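Long-range contacts in L-hydantoinase (Arthrobacter aurescens, PDB 1GKR), which hydrolyses the cyclic amide ring of 5-substituted hydantoins, preferring aryl to alkyl derivatives, with an enantioselectivity that depends on the substrate: residues S81-I87 with L338-P343; P265-N269 with V284-V288; R277-K283 with K321-W325; G315-K321 with L408-S412. One frame throughout, in Å; residues are numbered along the deposited sequence.

Contact 1. Residues S81-I87 with L338-P343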
loop_
_atom_site.group_PDB
_atom_site.type_symbol
_atom_site.label_atom_id
_atom_site.label_comp_id
_atom_site.label_asym_id
_atom_site.label_seq_id
_atom_site.Cartn_x
_atom_site.Cartn_y
_atom_site.Cartn_z
ATOM N N SER A 81 39.931 -9.826 19.789
ATOM C CA SER A 81 38.822 -9.003 20.254
ATOM C C SER A 81 37.536 -9.787 20.031
ATOM O O SER A 81 36.634 -9.759 20.871
ATOM C CB SER A 81 38.738 -7.688 19.481
ATOM O OG SER A 81 39.642 -6.731 19.989
ATOM N N ALA A 82 37.454 -10.476 18.894
ATOM C CA ALA A 82 36.279 -11.277 18.590
ATOM C C ALA A 82 36.141 -12.340 19.675
ATOM O O ALA A 82 35.093 -12.463 20.314
ATOM C CB ALA A 82 36.424 -11.937 17.232
ATOM N N ALA A 83 37.211 -13.098 19.892
ATOM C CA ALA A 83 37.192 -14.150 20.893
ATOM C C ALA A 83 36.676 -13.683 22.241
ATOM O O ALA A 83 35.802 -14.319 22.810
ATOM C CB ALA A 83 38.564 -14.748 21.053
ATOM N N VAL A 84 37.188 -12.583 22.775
ATOM C CA VAL A 84 36.685 -12.177 24.079
ATOM C C VAL A 84 35.295 -11.611 23.951
ATOM O O VAL A 84 34.524 -11.651 24.902
ATOM C CB VAL A 84 37.589 -11.133 24.782
ATOM C CG1 VAL A 84 39.017 -11.601 24.765
ATOM C CG2 VAL A 84 37.457 -9.787 24.130
ATOM N N GLY A 85 34.978 -11.088 22.771
ATOM C CA GLY A 85 33.664 -10.513 22.536
ATOM C C GLY A 85 32.592 -11.560 22.280
ATOM O O GLY A 85 31.435 -11.222 22.101
ATOM N N GLY A 86 32.972 -12.832 22.253
ATOM C CA GLY A 86 32.004 -13.887 22.024
ATOM C C GLY A 86 31.668 -14.157 20.566
ATOM O O GLY A 86 30.738 -14.910 20.273
ATOM N N ILE A 87 32.412 -13.544 19.649
ATOM C CA ILE A 87 32.181 -13.742 18.223
ATOM C C ILE A 87 33.085 -14.874 17.755
ATOM O O ILE A 87 34.283 -14.698 17.575
ATOM C CB ILE A 87 32.470 -12.437 17.443
ATOM C CG1 ILE A 87 31.484 -11.364 17.906
ATOM C CG2 ILE A 87 32.375 -12.657 15.932
ATOM C CD1 ILE A 87 31.675 -10.038 17.221
ATOM N N LEU A 338 34.146 -5.291 17.310
ATOM C CA LEU A 338 34.302 -6.708 17.569
ATOM C C LEU A 338 34.301 -7.067 19.049
ATOM O O LEU A 338 33.853 -8.141 19.443
ATOM C CB LEU A 338 35.596 -7.177 16.936
ATOM C CG LEU A 338 35.527 -8.341 15.969
ATOM C CD1 LEU A 338 34.199 -8.385 15.272
ATOM C CD2 LEU A 338 36.666 -8.179 14.966
ATOM N N GLU A 339 34.802 -6.163 19.875
ATOM C CA GLU A 339 34.890 -6.433 21.302
ATOM C C GLU A 339 33.713 -5.893 22.105
ATOM O O GLU A 339 33.503 -6.299 23.245
ATOM C CB GLU A 339 36.207 -5.861 21.837
ATOM C CG GLU A 339 36.856 -6.712 22.905
ATOM C CD GLU A 339 38.262 -6.264 23.235
ATOM O OE1 GLU A 339 39.089 -6.178 22.306
ATOM O OE2 GLU A 339 38.539 -6.006 24.426
ATOM N N THR A 340 32.936 -5.000 21.503
ATOM C CA THR A 340 31.798 -4.388 22.182
ATOM C C THR A 340 30.396 -4.737 21.657
ATOM O O THR A 340 29.392 -4.336 22.252
ATOM C CB THR A 340 31.933 -2.870 22.139
ATOM O OG1 THR A 340 32.052 -2.440 20.780
ATOM C CG2 THR A 340 33.154 -2.435 22.899
ATOM N N SER A 341 30.321 -5.478 20.557
ATOM C CA SER A 341 29.038 -5.815 19.974
ATOM C C SER A 341 28.070 -6.579 20.877
ATOM O O SER A 341 26.959 -6.108 21.139
ATOM C CB SER A 341 29.251 -6.596 18.698
ATOM O OG SER A 341 28.013 -6.778 18.072
ATOM N N LEU A 342 28.471 -7.751 21.355
ATOM C CA LEU A 342 27.581 -8.543 22.209
ATOM C C LEU A 342 27.304 -7.837 23.529
ATOM O O LEU A 342 26.148 -7.646 23.912
ATOM C CB LEU A 342 28.169 -9.929 22.503
ATOM C CG LEU A 342 27.232 -11.153 22.571
ATOM C CD1 LEU A 342 27.893 -12.236 23.406
ATOM C CD2 LEU A 342 25.896 -10.800 23.168
ATOM N N PRO A 343 28.360 -7.452 24.256
ATOM C CA PRO A 343 28.083 -6.774 25.525
ATOM C C PRO A 343 27.203 -5.530 25.407
ATOM O O PRO A 343 26.409 -5.231 26.311
ATOM C CB PRO A 343 29.483 -6.486 26.098
ATOM C CG PRO A 343 30.434 -6.771 24.967
ATOM C CD PRO A 343 29.775 -7.841 24.167
HETATM O O HOH W 1 31.043 -8.775 20.759
#

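Contact 2. Residues P265-N269 with V284-V288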
loop_
_atom_site.group_PDB
_atom_site.type_symbol
_atom_site.label_atom_id
_atom_site.label_comp_id
_atom_site.label_asym_id
_atom_site.label_seq_id
_atom_site.Cartn_x
_atom_site.Cartn_y
_atom_site.Cartn_z
ATOM N N PRO A 265 24.997 -2.656 16.269
ATOM C CA PRO A 265 25.039 -1.989 17.569
ATOM C C PRO A 265 25.389 -0.509 17.548
ATOM O O PRO A 265 25.016 0.209 18.462
ATOM C CB PRO A 265 26.014 -2.849 18.374
ATOM C CG PRO A 265 26.845 -3.536 17.340
ATOM C CD PRO A 265 25.891 -3.825 16.225
ATOM N N GLN A 266 26.080 -0.038 16.512
ATOM C CA GLN A 266 26.427 1.390 16.432
ATOM C C GLN A 266 25.190 2.243 16.212
ATOM O O GLN A 266 25.118 3.379 16.675
ATOM C CB GLN A 266 27.365 1.698 15.261
ATOM C CG GLN A 266 28.163 0.545 14.781
ATOM C CD GLN A 266 27.404 -0.301 13.804
ATOM O OE1 GLN A 266 27.513 -0.119 12.596
ATOM N NE2 GLN A 266 26.620 -1.234 14.322
ATOM N N TYR A 267 24.232 1.702 15.471
ATOM C CA TYR A 267 23.021 2.435 15.163
ATOM C C TYR A 267 21.983 2.328 16.258
ATOM O O TYR A 267 21.135 3.208 16.392
ATOM C CB TYR A 267 22.449 1.942 13.837
ATOM C CG TYR A 267 23.373 2.212 12.686
ATOM C CD1 TYR A 267 23.617 3.517 12.260
ATOM C CD2 TYR A 267 24.047 1.170 12.048
ATOM C CE1 TYR A 267 24.511 3.783 11.228
ATOM C CE2 TYR A 267 24.948 1.420 11.014
ATOM C CZ TYR A 267 25.174 2.728 10.608
ATOM O OH TYR A 267 26.067 2.987 9.590
ATOM N N LEU A 268 22.049 1.257 17.043
ATOM C CA LEU A 268 21.092 1.060 18.129
ATOM C C LEU A 268 21.534 1.711 19.437
ATOM O O LEU A 268 20.704 2.241 20.175
ATOM C CB LEU A 268 20.857 -0.435 18.370
ATOM C CG LEU A 268 20.162 -1.185 17.234
ATOM C CD1 LEU A 268 20.171 -2.667 17.506
ATOM C CD2 LEU A 268 18.753 -0.693 17.102
ATOM N N ASN A 269 22.839 1.690 19.703
ATOM C CA ASN A 269 23.389 2.239 20.938
ATOM C C ASN A 269 23.996 3.631 20.880
ATOM O O ASN A 269 24.608 4.072 21.850
ATOM C CB ASN A 269 24.416 1.264 21.497
ATOM C CG ASN A 269 23.812 -0.081 21.798
ATOM O OD1 ASN A 269 23.102 -0.243 22.789
ATOM N ND2 ASN A 269 24.066 -1.057 20.931
ATOM N N VAL A 284 30.448 7.364 10.973
ATOM C CA VAL A 284 30.385 6.113 10.248
ATOM C C VAL A 284 29.459 6.317 9.035
ATOM O O VAL A 284 28.802 7.354 8.930
ATOM C CB VAL A 284 29.885 5.024 11.228
ATOM C CG1 VAL A 284 28.397 5.072 11.334
ATOM C CG2 VAL A 284 30.405 3.663 10.824
ATOM N N ALA A 285 29.422 5.376 8.097
ATOM C CA ALA A 285 28.551 5.546 6.922
ATOM C C ALA A 285 27.773 4.288 6.653
ATOM O O ALA A 285 28.369 3.219 6.493
ATOM C CB ALA A 285 29.358 5.881 5.708
ATOM N N PRO A 286 26.435 4.391 6.585
ATOM C CA PRO A 286 25.606 5.593 6.741
ATOM C C PRO A 286 25.737 6.201 8.128
ATOM O O PRO A 286 26.091 5.516 9.086
ATOM C CB PRO A 286 24.186 5.081 6.528
ATOM C CG PRO A 286 24.365 3.823 5.811
ATOM C CD PRO A 286 25.582 3.215 6.425
ATOM N N PRO A 287 25.408 7.493 8.259
ATOM C CA PRO A 287 25.483 8.221 9.528
ATOM C C PRO A 287 24.547 7.667 10.594
ATOM O O PRO A 287 23.510 7.065 10.283
ATOM C CB PRO A 287 25.078 9.639 9.137
ATOM C CG PRO A 287 25.390 9.717 7.680
ATOM C CD PRO A 287 24.948 8.382 7.179
ATOM N N VAL A 288 24.924 7.865 11.854
ATOM C CA VAL A 288 24.080 7.451 12.961
ATOM C C VAL A 288 22.941 8.455 12.893
ATOM O O VAL A 288 23.159 9.627 12.584
ATOM C CB VAL A 288 24.806 7.586 14.292
ATOM C CG1 VAL A 288 23.840 7.401 15.437
ATOM C CG2 VAL A 288 25.898 6.549 14.368
#

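Contact 3. Residues R277-K283 with K321-W325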
loop_
_atom_site.group_PDB
_atom_site.type_symbol
_atom_site.label_atom_id
_atom_site.label_comp_id
_atom_site.label_asym_id
_atom_site.label_seq_id
_atom_site.Cartn_x
_atom_site.Cartn_y
_atom_site.Cartn_z
ATOM N N ARG A 277 29.938 14.908 22.197
ATOM C CA ARG A 277 30.970 14.372 23.070
ATOM C C ARG A 277 31.807 13.267 22.439
ATOM O O ARG A 277 32.965 13.104 22.814
ATOM C CB ARG A 277 30.377 13.877 24.392
ATOM C CG ARG A 277 29.731 12.525 24.323
ATOM C CD ARG A 277 28.866 12.255 25.541
ATOM N NE ARG A 277 28.107 11.016 25.388
ATOM C CZ ARG A 277 28.659 9.802 25.370
ATOM N NH1 ARG A 277 29.979 9.671 25.503
ATOM N NH2 ARG A 277 27.895 8.723 25.208
ATOM N N ILE A 278 31.248 12.516 21.486
ATOM C CA ILE A 278 31.992 11.426 20.844
ATOM C C ILE A 278 32.683 11.881 19.565
ATOM O O ILE A 278 33.690 11.309 19.143
ATOM C CB ILE A 278 31.068 10.232 20.529
ATOM C CG1 ILE A 278 30.548 9.631 21.828
ATOM C CG2 ILE A 278 31.810 9.176 19.733
ATOM C CD1 ILE A 278 29.481 8.581 21.619
ATOM N N GLY A 279 32.132 12.917 18.951
ATOM C CA GLY A 279 32.725 13.451 17.741
ATOM C C GLY A 279 33.010 12.463 16.624
ATOM O O GLY A 279 32.211 11.569 16.349
ATOM N N PRO A 280 34.176 12.592 15.978
ATOM C CA PRO A 280 34.608 11.739 14.865
ATOM C C PRO A 280 34.655 10.246 15.125
ATOM O O PRO A 280 34.672 9.459 14.193
ATOM C CB PRO A 280 35.979 12.312 14.506
ATOM C CG PRO A 280 36.502 12.782 15.836
ATOM C CD PRO A 280 35.286 13.438 16.462
ATOM N N TYR A 281 34.669 9.848 16.386
ATOM C CA TYR A 281 34.737 8.427 16.707
ATOM C C TYR A 281 33.400 7.743 16.507
ATOM O O TYR A 281 33.253 6.542 16.702
ATOM C CB TYR A 281 35.236 8.257 18.143
ATOM C CG TYR A 281 36.690 8.627 18.241
ATOM C CD1 TYR A 281 37.663 7.839 17.619
ATOM C CD2 TYR A 281 37.093 9.818 18.855
ATOM C CE1 TYR A 281 38.995 8.227 17.595
ATOM C CE2 TYR A 281 38.425 10.219 18.838
ATOM C CZ TYR A 281 39.370 9.419 18.204
ATOM O OH TYR A 281 40.687 9.808 18.156
ATOM N N MET A 282 32.438 8.533 16.078
ATOM C CA MET A 282 31.085 8.082 15.847
ATOM C C MET A 282 30.769 8.304 14.374
ATOM O O MET A 282 29.677 7.994 13.906
ATOM C CB MET A 282 30.165 8.920 16.717
ATOM C CG MET A 282 28.716 8.711 16.494
ATOM S SD MET A 282 27.818 10.139 17.094
ATOM C CE MET A 282 28.747 10.504 18.484
ATOM N N LYS A 283 31.731 8.858 13.643
ATOM C CA LYS A 283 31.521 9.110 12.227
ATOM C C LYS A 283 31.594 7.805 11.473
ATOM O O LYS A 283 32.665 7.213 11.334
ATOM C CB LYS A 283 32.569 10.058 11.669
ATOM C CG LYS A 283 32.279 10.426 10.238
ATOM C CD LYS A 283 33.313 11.369 9.688
ATOM C CE LYS A 283 33.100 11.592 8.212
ATOM N NZ LYS A 283 34.192 12.412 7.653
ATOM N N LYS A 321 41.402 10.326 12.613
ATOM C CA LYS A 321 40.149 10.516 13.318
ATOM C C LYS A 321 40.197 11.802 14.097
ATOM O O LYS A 321 39.279 12.614 14.014
ATOM C CB LYS A 321 39.881 9.368 14.297
ATOM C CG LYS A 321 39.236 8.125 13.686
ATOM C CD LYS A 321 37.806 8.382 13.230
ATOM C CE LYS A 321 37.100 7.066 12.926
ATOM N NZ LYS A 321 35.669 7.241 12.569
ATOM N N GLU A 322 41.283 11.986 14.844
ATOM C CA GLU A 322 41.451 13.164 15.697
ATOM C C GLU A 322 41.266 14.520 14.996
ATOM O O GLU A 322 40.708 15.453 15.572
ATOM C CB GLU A 322 42.799 13.091 16.424
ATOM C CG GLU A 322 42.779 13.735 17.812
ATOM C CD GLU A 322 41.896 13.001 18.817
ATOM O OE1 GLU A 322 40.782 12.585 18.462
ATOM O OE2 GLU A 322 42.306 12.850 19.981
ATOM N N PRO A 323 41.734 14.653 13.750
ATOM C CA PRO A 323 41.535 15.949 13.094
ATOM C C PRO A 323 40.058 16.248 12.863
ATOM O O PRO A 323 39.688 17.358 12.489
ATOM C CB PRO A 323 42.309 15.805 11.781
ATOM C CG PRO A 323 42.404 14.322 11.574
ATOM C CD PRO A 323 42.631 13.796 12.964
ATOM N N GLY A 324 39.220 15.246 13.101
ATOM C CA GLY A 324 37.789 15.398 12.910
ATOM C C GLY A 324 37.121 16.308 13.922
ATOM O O GLY A 324 36.045 16.844 13.657
ATOM N N TRP A 325 37.747 16.485 15.081
ATOM C CA TRP A 325 37.186 17.344 16.117
ATOM C C TRP A 325 36.985 18.775 15.641
ATOM O O TRP A 325 35.999 19.419 15.996
ATOM C CB TRP A 325 38.088 17.372 17.343
ATOM C CG TRP A 325 38.107 16.105 18.113
ATOM C CD1 TRP A 325 39.134 15.215 18.191
ATOM C CD2 TRP A 325 37.051 15.575 18.927
ATOM N NE1 TRP A 325 38.786 14.157 19.006
ATOM C CE2 TRP A 325 37.514 14.353 19.469
ATOM C CE3 TRP A 325 35.760 16.009 19.248
ATOM C CZ2 TRP A 325 36.730 13.561 20.313
ATOM C CZ3 TRP A 325 34.975 15.216 20.092
ATOM C CH2 TRP A 325 35.467 14.007 20.611
#

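Contact 4. Residues G315-K321 with L408-S412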
loop_
_atom_site.group_PDB
_atom_site.type_symbol
_atom_site.label_atom_id
_atom_site.label_comp_id
_atom_site.label_asym_id
_atom_site.label_seq_id
_atom_site.Cartn_x
_atom_site.Cartn_y
_atom_site.Cartn_z
ATOM N N GLY A 315 38.979 -0.601 11.659
ATOM C CA GLY A 315 39.884 0.395 12.196
ATOM C C GLY A 315 40.297 1.472 11.217
ATOM O O GLY A 315 40.059 1.378 10.024
ATOM N N HIS A 316 40.904 2.516 11.750
ATOM C CA HIS A 316 41.394 3.632 10.968
ATOM C C HIS A 316 42.492 4.200 11.844
ATOM O O HIS A 316 42.323 4.301 13.062
ATOM C CB HIS A 316 40.311 4.686 10.771
ATOM C CG HIS A 316 40.185 5.154 9.358
ATOM N ND1 HIS A 316 39.220 4.672 8.496
ATOM C CD2 HIS A 316 40.936 6.020 8.636
ATOM C CE1 HIS A 316 39.384 5.219 7.305
ATOM N NE2 HIS A 316 40.420 6.040 7.363
ATOM N N PRO A 317 43.645 4.549 11.254
ATOM C CA PRO A 317 44.693 5.100 12.115
ATOM C C PRO A 317 44.132 6.281 12.907
ATOM O O PRO A 317 43.521 7.189 12.336
ATOM C CB PRO A 317 45.794 5.473 11.121
ATOM C CG PRO A 317 45.043 5.685 9.823
ATOM C CD PRO A 317 44.049 4.569 9.838
ATOM N N VAL A 318 44.322 6.235 14.228
ATOM C CA VAL A 318 43.819 7.264 15.142
ATOM C C VAL A 318 44.120 8.710 14.714
ATOM O O VAL A 318 43.418 9.640 15.118
ATOM C CB VAL A 318 44.338 7.012 16.590
ATOM C CG1 VAL A 318 45.815 7.195 16.651
ATOM C CG2 VAL A 318 43.651 7.934 17.562
ATOM N N GLU A 319 45.139 8.889 13.876
ATOM C CA GLU A 319 45.524 10.214 13.381
ATOM C C GLU A 319 44.643 10.671 12.225
ATOM O O GLU A 319 44.779 11.794 11.737
ATOM C CB GLU A 319 46.995 10.221 12.937
ATOM C CG GLU A 319 47.402 9.051 12.059
ATOM C CD GLU A 319 47.964 7.881 12.857
ATOM O OE1 GLU A 319 47.497 7.629 13.987
ATOM O OE2 GLU A 319 48.872 7.197 12.345
ATOM N N ASP A 320 43.754 9.792 11.778
ATOM C CA ASP A 320 42.838 10.116 10.691
ATOM C C ASP A 320 41.458 10.310 11.285
ATOM O O ASP A 320 40.469 10.433 10.565
ATOM C CB ASP A 320 42.801 8.993 9.653
ATOM C CG ASP A 320 44.073 8.918 8.829
ATOM O OD1 ASP A 320 44.973 9.763 9.057
ATOM O OD2 ASP A 320 44.170 8.019 7.955
ATOM N N LYS A 321 41.402 10.326 12.613
ATOM C CA LYS A 321 40.149 10.516 13.318
ATOM C C LYS A 321 40.197 11.802 14.097
ATOM O O LYS A 321 39.279 12.614 14.014
ATOM C CB LYS A 321 39.881 9.368 14.297
ATOM C CG LYS A 321 39.236 8.125 13.686
ATOM C CD LYS A 321 37.806 8.382 13.230
ATOM C CE LYS A 321 37.100 7.066 12.926
ATOM N NZ LYS A 321 35.669 7.241 12.569
ATOM N N LEU A 408 44.291 -4.085 16.872
ATOM C CA LEU A 408 45.371 -3.172 16.520
ATOM C C LEU A 408 45.073 -1.777 17.053
ATOM O O LEU A 408 45.921 -1.167 17.688
ATOM C CB LEU A 408 45.562 -3.102 15.006
ATOM C CG LEU A 408 46.675 -2.120 14.629
ATOM C CD1 LEU A 408 47.992 -2.680 15.140
ATOM C CD2 LEU A 408 46.726 -1.886 13.122
ATOM N N HIS A 409 43.877 -1.266 16.793
ATOM C CA HIS A 409 43.522 0.049 17.291
ATOM C C HIS A 409 42.864 0.001 18.660
ATOM O O HIS A 409 42.213 -0.979 19.018
ATOM C CB HIS A 409 42.638 0.763 16.283
ATOM C CG HIS A 409 43.386 1.200 15.068
ATOM N ND1 HIS A 409 44.482 2.034 15.137
ATOM C CD2 HIS A 409 43.240 0.873 13.763
ATOM C CE1 HIS A 409 44.980 2.200 13.925
ATOM N NE2 HIS A 409 44.246 1.506 13.074
ATOM N N LYS A 410 43.034 1.071 19.424
ATOM C CA LYS A 410 42.507 1.125 20.775
ATOM C C LYS A 410 41.582 2.280 21.101
ATOM O O LYS A 410 41.843 3.031 22.031
ATOM C CB LYS A 410 43.668 1.153 21.769
ATOM C CG LYS A 410 44.180 -0.202 22.233
ATOM C CD LYS A 410 45.153 -0.867 21.285
ATOM C CE LYS A 410 45.673 -2.146 21.949
ATOM N NZ LYS A 410 46.485 -3.013 21.047
ATOM N N TYR A 411 40.509 2.444 20.344
ATOM C CA TYR A 411 39.550 3.507 20.635
ATOM C C TYR A 411 38.155 3.021 20.271
ATOM O O TYR A 411 38.005 2.092 19.482
ATOM C CB TYR A 411 39.905 4.780 19.878
ATOM C CG TYR A 411 39.916 4.632 18.386
ATOM C CD1 TYR A 411 38.746 4.776 17.645
ATOM C CD2 TYR A 411 41.102 4.361 17.708
ATOM C CE1 TYR A 411 38.755 4.658 16.264
ATOM C CE2 TYR A 411 41.122 4.238 16.320
ATOM C CZ TYR A 411 39.944 4.388 15.608
ATOM O OH TYR A 411 39.955 4.269 14.245
ATOM N N SER A 412 37.128 3.635 20.841
ATOM C CA SER A 412 35.780 3.178 20.568
ATOM C C SER A 412 34.741 4.200 20.955
ATOM O O SER A 412 34.915 4.922 21.932
ATOM C CB SER A 412 35.524 1.883 21.340
ATOM O OG SER A 412 34.138 1.630 21.477
#

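Contact 1. Residues S81-I87 with L338-P343
Glu339 lies against the last turns of helix 75-85 and meets Ser81 and Val84 along its length. Its CB is 3.9 Å from Ser81 CB. One bond further, CG touches Val84 CG2 at 3.4 Å and also passes the carbonyl oxygen of Ser81. Because the chain is extended beyond CG (chi2 170°), CD runs on past the same valine methyl and OE1 arrives at the serine hydroxyl. Ser81 OG donates a hydrogen bond to OE1, although the modelled separation is too short to be taken literally at this resolution. OE1 also accepts from the backbone N of Arg406, while OE2 stays on the valine side, 3.9 Å from Val84 CG2. In the TIM barrel of the amidohydrolase family, helix 75-85 is followed by strand 87-92, and the turn between them is a Schellman motif with Gly86 at positive phi. Leu338 fills the side next to strand 51-62: its CG lies 3.9 Å from Ala82 CB, and its CD1 meets Ile87 CD1 at 3.6 Å, the two side chains crossing at about a right angle. Gly85 lies close to the backbone of Leu338 and Glu339, where a side chain would run into Leu338 O. A water bridges the segments, donating to Gly85 O (2.8 Å) and Leu338 O and accepting from Leu342 N, in the first turn of helix 341-350.

Contact 2. Residues P265-N269 with V284-V288
The ring of Tyr267 is packed among Val284, Pro286 and Val288, with Val284 CG1 4.1 Å from Tyr267 CZ and Val288 CG2 4.3 Å from Tyr267 CD1. This tyrosine belongs to the short helix 265-268, which follows strand 259-263 of the TIM barrel, and its partners come from the loop leading to helix 291-303. With CG anti to the carbonyl carbon (chi1 -64°), the ring reaches across to the loop, whose path past the hydroxyl includes a cis peptide bond before Pro286. Pro286 CD lies 3.2 Å from Tyr267 OH, and the proline itself packs on the zinc ligand His239, which Tyr267 also touches. Further round the ring edge, Tyr267 CE1 is 3.6 Å from Pro287 O. The polar rim is formed by the phenol: Tyr267 OH donates to Pro286 O at 2.6 Å, close to the ring plane and 16° from the carbonyl plane. A phenylalanine in this position would probably keep the valine contacts but leave Pro286 O without this donor, and the loop beside His239 less firmly held. On the far side of the helix, Pro265 O accepts from both Asn269 N and Asn269 ND2, the side-chain amide reaching a lone pair in the carbonyl plane at 2.9 Å.

Contact 3. Residues R277-K283 with K321-W325
Bends at chi2 of Lys321 (-68°) and Glu322 (67°) send Lys321 to the backbone of the 3-10 turn at Pro280 and Glu322 to the hydroxyl of Tyr281: the lysine slants across Tyr281 towards the backbone, and the glutamate turns back to the phenol. Lys321 CB packs 3.6 Å from Tyr281 CE1, and Lys321 NZ then donates to Pro280 O at 2.9 Å. The same ammonium group donates to Gly332 O and Gly334 O, so three carbonyls grip this buried charge. Glu322 OE1 is shared by two donors that approach from opposite faces of the carboxylate, Tyr281 OH at 2.8 Å and Trp325 NE1 at 2.6 Å, which ties the phenol and the indole to one oxygen. Pro280 CD sits over the face of the Trp325 indole, 3.7 Å from the centroid of the six-membered ring and 11° off its normal, a CH-pi contact. At the edge of that ring Arg277 O lies 3.5 Å from Trp325 CH2. Gly279, at positive phi, follows the helix and lies close to Trp325 CZ3, where a side chain would strike the indole. The contact thus joins the end of helix 275-278 and its 3-10 turn to the long loop between strand 313-314 and helix 341-350.

Contact 4. Residues G315-K321 with L408-S412
The peptide oxygen of His316 is met by both Tyr411 and His409, which fastens together two loops of the TIM barrel, one following strand 313-314 and the other preceding strand 418-428. The hydrogen bond across the contact comes from the tyrosine: Tyr411 OH donates to His316 O at 2.6 Å, with the acceptor at the ring edge and the hydroxyl tilted 15° from the carbonyl plane. Tyr411 holds CG between its backbone N and carbonyl carbon (chi1 60°), a setting that points the ring at the 315-321 loop. The second interaction is with a ring face. His316 O stands 3.4 Å above the centre of the His409 imidazole, while Leu408 CD2 lies on the opposite face, towards the rim. NE2 of this histidine bonds instead to Arg71 O, which helps to fix the rotation of the ring. An alanine in place of His409 would probably leave Arg71 O without that partner and open a gap over His316 O and Pro317. Several contacts are van der Waals: Gly315 CA lies 3.7 Å from His409 CD2, and Val318 CB is 4.3 Å from Tyr411 CE2. Beside the phenol, Lys321 CG approaches Tyr411 OH at 4.0 Å, and at the other end of the contact Pro317 CA is 3.4 Å from His409 CE1.

In the fold
All four contacts belong to the TIM-barrel hydrolase domain. Contacts 3 and 4 are closest, with centres about 10 Å apart; they share Lys321, and the rings of Tyr281 and Tyr411 meet between them with planes about 60° apart. Contact 2 touches contact 3 through Val288 and Met282, and contact 1 through Pro265 and Ser341 of helix 341-350. Contacts 1 and 3 are about 23 Å apart between centres. Along the chain, contact 1 spans contacts 2 and 3, which interleave; contact 4 interleaves with contacts 1 and 3, its 408-412 coming last. Contact 2 lies beside the metals, the side chain of Pro286 about 5 Å from a zinc ion, while the other three stand about 11 to 12 Å from one.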